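Local coordinates for clostripain-related protein (Bacteroides thetaiotaomicron, PDB 6N9J) that probably cleaves peptide bonds as a secreted cysteine protease of the clostripain (C11) family, seen here with a peptide inhibitor bound irreversibly, at residues A[109-114]-A[126-130]; A[250-255]-A[306-311]. All blocks are in the same frame, centred on the assembly; numbering follows the deposited sequence.

Contact 1: residues A[109-114]-A[126-130]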
loop_
_atom_site.group_PDB
_atom_site.type_symbol
_atom_site.label_atom_id
_atom_site.label_comp_id
_atom_site.label_asym_id
_atom_site.label_seq_id
_atom_site.Cartn_x
_atom_site.Cartn_y
_atom_site.Cartn_z
ATOM N N PHE A 109 1.607 3.456 5.332
ATOM C CA PHE A 109 0.196 3.513 5.708
ATOM C C PHE A 109 -0.283 2.131 6.084
ATOM O O PHE A 109 -0.429 1.282 5.227
ATOM C CB PHE A 109 -0.655 4.085 4.581
ATOM C CG PHE A 109 -0.430 5.547 4.350
ATOM C CD1 PHE A 109 -0.854 6.477 5.280
ATOM C CD2 PHE A 109 0.221 5.989 3.211
ATOM C CE1 PHE A 109 -0.631 7.826 5.077
ATOM C CE2 PHE A 109 0.441 7.333 2.998
ATOM C CZ PHE A 109 0.018 8.252 3.929
ATOM N N TRP A 110 -0.522 1.936 7.380
ATOM C CA TRP A 110 -0.886 0.649 7.970
ATOM C C TRP A 110 -2.367 0.628 8.345
ATOM O O TRP A 110 -2.779 1.308 9.288
ATOM C CB TRP A 110 -0.007 0.426 9.203
ATOM C CG TRP A 110 -0.001 -0.911 9.920
ATOM C CD1 TRP A 110 1.064 -1.765 10.032
ATOM C CD2 TRP A 110 -1.055 -1.491 10.705
ATOM N NE1 TRP A 110 0.731 -2.850 10.801
ATOM C CE2 TRP A 110 -0.561 -2.708 11.231
ATOM C CE3 TRP A 110 -2.377 -1.116 10.996
ATOM C CZ2 TRP A 110 -1.334 -3.541 12.034
ATOM C CZ3 TRP A 110 -3.148 -1.955 11.789
ATOM C CH2 TRP A 110 -2.625 -3.152 12.295
ATOM N N SER A 111 -3.165 -0.153 7.619
ATOM C CA SER A 111 -4.597 -0.273 7.895
ATOM C C SER A 111 -5.272 -1.225 6.925
ATOM O O SER A 111 -4.613 -1.975 6.197
ATOM C CB SER A 111 -5.297 1.086 7.804
ATOM O OG SER A 111 -6.530 1.070 8.490
ATOM N N HIS A 112 -6.604 -1.181 6.936
ATOM C CA HIS A 112 -7.415 -1.735 5.864
ATOM C C HIS A 112 -7.245 -0.897 4.593
ATOM O O HIS A 112 -6.896 0.284 4.657
ATOM C CB HIS A 112 -8.897 -1.775 6.270
ATOM C CG HIS A 112 -9.230 -2.868 7.236
ATOM N ND1 HIS A 112 -9.278 -4.196 6.868
ATOM C CD2 HIS A 112 -9.529 -2.833 8.557
ATOM C CE1 HIS A 112 -9.596 -4.929 7.919
ATOM N NE2 HIS A 112 -9.756 -4.126 8.957
ATOM N N GLY A 113 -7.509 -1.512 3.444
ATOM C CA GLY A 113 -7.433 -0.833 2.164
ATOM C C GLY A 113 -8.362 -1.495 1.164
ATOM O O GLY A 113 -8.686 -2.679 1.297
ATOM N N ASP A 114 -8.808 -0.727 0.174
ATOM C CA ASP A 114 -9.645 -1.265 -0.903
ATOM C C ASP A 114 -9.451 -0.397 -2.153
ATOM O O ASP A 114 -10.413 0.069 -2.773
ATOM C CB ASP A 114 -11.121 -1.326 -0.478
ATOM C CG ASP A 114 -11.916 -2.400 -1.232
ATOM O OD1 ASP A 114 -11.546 -2.737 -2.377
ATOM O OD2 ASP A 114 -12.915 -2.914 -0.681
ATOM N N TRP A 126 -10.733 2.998 -1.419
ATOM C CA TRP A 126 -10.458 3.741 -0.198
ATOM C C TRP A 126 -9.321 3.117 0.611
ATOM O O TRP A 126 -8.998 1.937 0.451
ATOM C CB TRP A 126 -11.721 3.830 0.665
ATOM C CG TRP A 126 -12.344 2.498 0.960
ATOM C CD1 TRP A 126 -13.397 1.920 0.302
ATOM C CD2 TRP A 126 -11.954 1.572 1.987
ATOM N NE1 TRP A 126 -13.685 0.699 0.862
ATOM C CE2 TRP A 126 -12.816 0.460 1.895
ATOM C CE3 TRP A 126 -10.970 1.581 2.984
ATOM C CZ2 TRP A 126 -12.716 -0.635 2.754
ATOM C CZ3 TRP A 126 -10.872 0.494 3.834
ATOM C CH2 TRP A 126 -11.741 -0.599 3.714
ATOM N N TRP A 127 -8.709 3.915 1.483
ATOM C CA TRP A 127 -7.701 3.385 2.391
ATOM C C TRP A 127 -8.073 3.681 3.840
ATOM O O TRP A 127 -8.569 4.762 4.155
ATOM C CB TRP A 127 -6.294 3.957 2.103
ATOM C CG TRP A 127 -5.319 3.512 3.171
ATOM C CD1 TRP A 127 -4.606 2.346 3.192
ATOM C CD2 TRP A 127 -5.011 4.192 4.398
ATOM N NE1 TRP A 127 -3.867 2.264 4.346
ATOM C CE2 TRP A 127 -4.098 3.385 5.104
ATOM C CE3 TRP A 127 -5.414 5.407 4.964
ATOM C CZ2 TRP A 127 -3.572 3.760 6.340
ATOM C CZ3 TRP A 127 -4.906 5.768 6.201
ATOM C CH2 TRP A 127 -3.992 4.947 6.875
ATOM N N GLY A 128 -7.817 2.728 4.727
ATOM C CA GLY A 128 -7.893 3.030 6.144
ATOM C C GLY A 128 -9.296 2.958 6.713
ATOM O O GLY A 128 -10.276 3.359 6.083
ATOM N N GLN A 129 -9.393 2.419 7.917
ATOM C CA GLN A 129 -10.667 2.366 8.600
ATOM C C GLN A 129 -10.480 2.745 10.057
ATOM O O GLN A 129 -9.488 2.373 10.687
ATOM C CB GLN A 129 -11.288 0.979 8.489
ATOM C CG GLN A 129 -12.639 0.866 9.162
ATOM C CD GLN A 129 -13.146 -0.557 9.176
ATOM O OE1 GLN A 129 -12.384 -1.505 9.404
ATOM N NE2 GLN A 129 -14.433 -0.723 8.910
ATOM N N ASP A 130 -11.431 3.514 10.564
ATOM C CA ASP A 130 -11.529 3.837 11.975
ATOM C C ASP A 130 -12.977 3.598 12.394
ATOM O O ASP A 130 -13.879 4.276 11.895
ATOM C CB ASP A 130 -11.107 5.287 12.219
ATOM C CG ASP A 130 -11.022 5.638 13.687
ATOM O OD1 ASP A 130 -12.089 5.691 14.351
ATOM O OD2 ASP A 130 -9.894 5.889 14.165
#
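His112 and Gly113, a pair matching the His-Gly motif of clan CD cysteine proteases, meet the chain at Trp127 and Gly128 where it comes back past the end of strand 105-110. The meeting is a single antiparallel bridge, with Gly113 and Trp127 as its non-hydrogen-bonded pair. Gly128 N gives a short 2.6 Å bond to His112 O, approaching from above the carbonyl plane, while Asp114 N reaches Trp126 O at 2.7 Å, almost in line with the C=O bond. The return bond, Trp126 N to Asp114 O, is weak. The backbone of Gly113 hydrogen-bonds the bound peptide, and His112 packs on the peptide backbone.

One step beyond the bridge, the Ser111 hydroxyl takes over from the backbone. With OG swung anti to the backbone N (chi1 -160°), it accepts from Gln129 N at 3.2 Å and also bonds Ala18 O, which settles both roles of the hydroxyl. The other polar ends look elsewhere: His112 NE2 to Ser22 OG, Asp114 OD1 to Tyr287 OH, Gln129 NE2 to Asp135 OD1.

Two indoles fill in the rest. Asp114 CB sits over the five-membered ring of Trp126 in a CH-pi contact, 3.7 Å from its centroid, while His112 CB meets the edge of the same indole. Trp127 is sandwiched by Phe109 CB on one face and Ser111 CB on the other, and takes the edge of the Phe109 ring in a T-shaped stack. Its NE1 is buried without a partner in the model, 3.6 Å from His112 O.

Contact 2: residues A[250-255]-A[306-311]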
loop_
_atom_site.group_PDB
_atom_site.type_symbol
_atom_site.label_atom_id
_atom_site.label_comp_id
_atom_site.label_asym_id
_atom_site.label_seq_id
_atom_site.Cartn_x
_atom_site.Cartn_y
_atom_site.Cartn_z
ATOM N N ALA A 250 4.043 8.496 -19.092
ATOM C CA ALA A 250 4.359 7.770 -20.320
ATOM C C ALA A 250 3.525 6.497 -20.436
ATOM O O ALA A 250 3.152 6.087 -21.535
ATOM C CB ALA A 250 5.838 7.433 -20.384
ATOM N N LEU A 251 3.247 5.865 -19.307
ATOM C CA LEU A 251 2.394 4.682 -19.311
ATOM C C LEU A 251 0.988 5.063 -19.782
ATOM O O LEU A 251 0.411 4.399 -20.636
ATOM C CB LEU A 251 2.354 4.034 -17.924
ATOM C CG LEU A 251 1.577 2.708 -17.834
ATOM C CD1 LEU A 251 2.115 1.642 -18.796
ATOM C CD2 LEU A 251 1.572 2.196 -16.415
ATOM N N ALA A 252 0.455 6.154 -19.243
ATOM C CA ALA A 252 -0.858 6.648 -19.655
ATOM C C ALA A 252 -0.872 6.982 -21.145
ATOM O O ALA A 252 -1.826 6.663 -21.842
ATOM C CB ALA A 252 -1.248 7.869 -18.831
ATOM N N ALA A 253 0.192 7.618 -21.629
ATOM C CA ALA A 253 0.315 7.943 -23.047
ATOM C C ALA A 253 0.442 6.676 -23.901
ATOM O O ALA A 253 -0.108 6.602 -24.992
ATOM C CB ALA A 253 1.506 8.867 -23.284
ATOM N N ALA A 254 1.161 5.673 -23.403
ATOM C CA ALA A 254 1.285 4.413 -24.136
ATOM C C ALA A 254 -0.055 3.685 -24.150
ATOM O O ALA A 254 -0.377 3.001 -25.111
ATOM C CB ALA A 254 2.366 3.532 -23.528
ATOM N N THR A 255 -0.836 3.846 -23.083
ATOM C CA THR A 255 -2.160 3.231 -22.996
ATOM C C THR A 255 -3.118 3.799 -24.037
ATOM O O THR A 255 -3.848 3.061 -24.689
ATOM C CB THR A 255 -2.773 3.417 -21.591
ATOM O OG1 THR A 255 -1.965 2.737 -20.627
ATOM C CG2 THR A 255 -4.205 2.866 -21.537
ATOM N N HIS A 306 5.427 -1.412 -27.550
ATOM C CA HIS A 306 5.850 -0.166 -26.940
ATOM C C HIS A 306 5.248 -0.032 -25.539
ATOM O O HIS A 306 5.912 0.418 -24.608
ATOM C CB HIS A 306 5.447 1.033 -27.789
ATOM C CG HIS A 306 5.754 2.346 -27.137
ATOM N ND1 HIS A 306 7.014 2.901 -27.137
ATOM C CD2 HIS A 306 4.969 3.197 -26.430
ATOM C CE1 HIS A 306 6.993 4.042 -26.473
ATOM N NE2 HIS A 306 5.764 4.244 -26.033
ATOM N N TYR A 307 3.982 -0.425 -25.406
ATOM C CA TYR A 307 3.307 -0.394 -24.119
ATOM C C TYR A 307 4.053 -1.235 -23.093
ATOM O O TYR A 307 4.219 -0.819 -21.951
ATOM C CB TYR A 307 1.857 -0.885 -24.238
ATOM C CG TYR A 307 1.162 -0.922 -22.902
ATOM C CD1 TYR A 307 0.558 0.216 -22.387
ATOM C CD2 TYR A 307 1.134 -2.085 -22.138
ATOM C CE1 TYR A 307 -0.058 0.196 -21.159
ATOM C CE2 TYR A 307 0.522 -2.111 -20.903
ATOM C CZ TYR A 307 -0.075 -0.969 -20.422
ATOM O OH TYR A 307 -0.684 -0.976 -19.191
ATOM N N LYS A 308 4.496 -2.421 -23.499
ATOM C CA LYS A 308 5.208 -3.302 -22.577
ATOM C C LYS A 308 6.494 -2.646 -22.073
ATOM O O LYS A 308 6.853 -2.809 -20.910
ATOM C CB LYS A 308 5.521 -4.643 -23.236
ATOM C CG LYS A 308 4.271 -5.471 -23.539
ATOM C CD LYS A 308 4.601 -6.936 -23.767
ATOM C CE LYS A 308 5.499 -7.128 -24.977
ATOM N NZ LYS A 308 5.924 -8.554 -25.135
ATOM N N GLU A 309 7.175 -1.908 -22.946
ATOM C CA GLU A 309 8.383 -1.185 -22.546
ATOM C C GLU A 309 8.069 -0.137 -21.488
ATOM O O GLU A 309 8.764 -0.047 -20.488
ATOM C CB GLU A 309 9.054 -0.513 -23.746
ATOM C CG GLU A 309 9.349 -1.432 -24.925
ATOM C CD GLU A 309 10.523 -2.362 -24.681
ATOM O OE1 GLU A 309 10.968 -2.474 -23.514
ATOM O OE2 GLU A 309 11.008 -2.973 -25.664
ATOM N N MET A 310 7.026 0.655 -21.725
ATOM C CA MET A 310 6.624 1.689 -20.785
ATOM C C MET A 310 6.146 1.059 -19.494
ATOM O O MET A 310 6.327 1.617 -18.417
ATOM C CB MET A 310 5.521 2.568 -21.379
ATOM C CG MET A 310 5.944 3.352 -22.605
ATOM S SD MET A 310 7.344 4.477 -22.379
ATOM C CE MET A 310 8.655 3.488 -23.062
ATOM N N TYR A 311 5.522 -0.107 -19.615
ATOM C CA TYR A 311 5.096 -0.862 -18.441
ATOM C C TYR A 311 6.298 -1.316 -17.624
ATOM O O TYR A 311 6.292 -1.238 -16.402
ATOM C CB TYR A 311 4.270 -2.073 -18.860
ATOM C CG TYR A 311 3.579 -2.778 -17.724
ATOM C CD1 TYR A 311 4.253 -3.706 -16.945
ATOM C CD2 TYR A 311 2.247 -2.523 -17.433
ATOM C CE1 TYR A 311 3.622 -4.361 -15.911
ATOM C CE2 TYR A 311 1.607 -3.169 -16.399
ATOM C CZ TYR A 311 2.299 -4.091 -15.643
ATOM O OH TYR A 311 1.670 -4.743 -14.607
HETATM O O HOH W 1 -2.588 0.548 -19.150
#
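Thr255 OG1 is held from two sides beside the ring of Tyr307: it donates to Leu251 O at 2.9 Å, one turn back in its own helix, and accepts from a water 2.7 Å away. Leu251 O is shared in turn, since Thr255 N bonds it as well. The OG1 lies beside the backbone N (chi1 -63°), which brings it over that carbonyl and to the edge of the Tyr307 ring, 3.2 Å from CE1. The same water lies next to Tyr307 OH, although the modelled separation is too short to be trusted in detail.

Tyr307 and Met310 carry most of the contact from their helix. In Tyr307 CG stands anti to the backbone N (chi1 177°), which carries the ring across to helix 248-259, where it runs alongside Thr255, pointing the same way, with Ala254 C also at its rim. Leu251 crosses it at a slant and sets CD1 3.5 Å from Tyr307 CE1; the same methyl also touches Tyr311 CA. Replacing Tyr307 by an alanine is likely to open a gap beside Leu251 CD1 and leave the Thr255 hydroxyl without the ring edge beside it.

On the other flank Ala254 CB meets Met310 CG at 3.7 Å and His306 CD2 at 3.9 Å. Met310 SD lies against Ala250 CB. Met294 and Leu290 of helix 290-297 also touch Tyr307, and Trp366 touches Thr255.

With no direct hydrogen bond across, and axes 8.9 Å apart at 163°, this is the apolar packing of an antiparallel helix pair, each helix contributing residues three and four apart.

Overall arrangement
Contact 1 comes first along the chain and closes before contact 2 opens. Their centres lie 29 Å apart and their nearest atoms about 17 Å, so they do not touch. Contact 1 sits near the middle of the molecule, where strand 105-110 of the large mixed sheet runs out beside the bound peptide; its partner, strand 127-130, forms a small antiparallel pair with strand 136-138. Contact 2 lies further out, between helices 248-259 and 301-314. The large sheet connects them: strand 239-244 precedes the first helix, strand 315-327 follows the second, and these two pair antiparallel within it. Contact 1 thus lies at the bound peptide and probably helps fix the chain there; contact 2 packs peripheral helices.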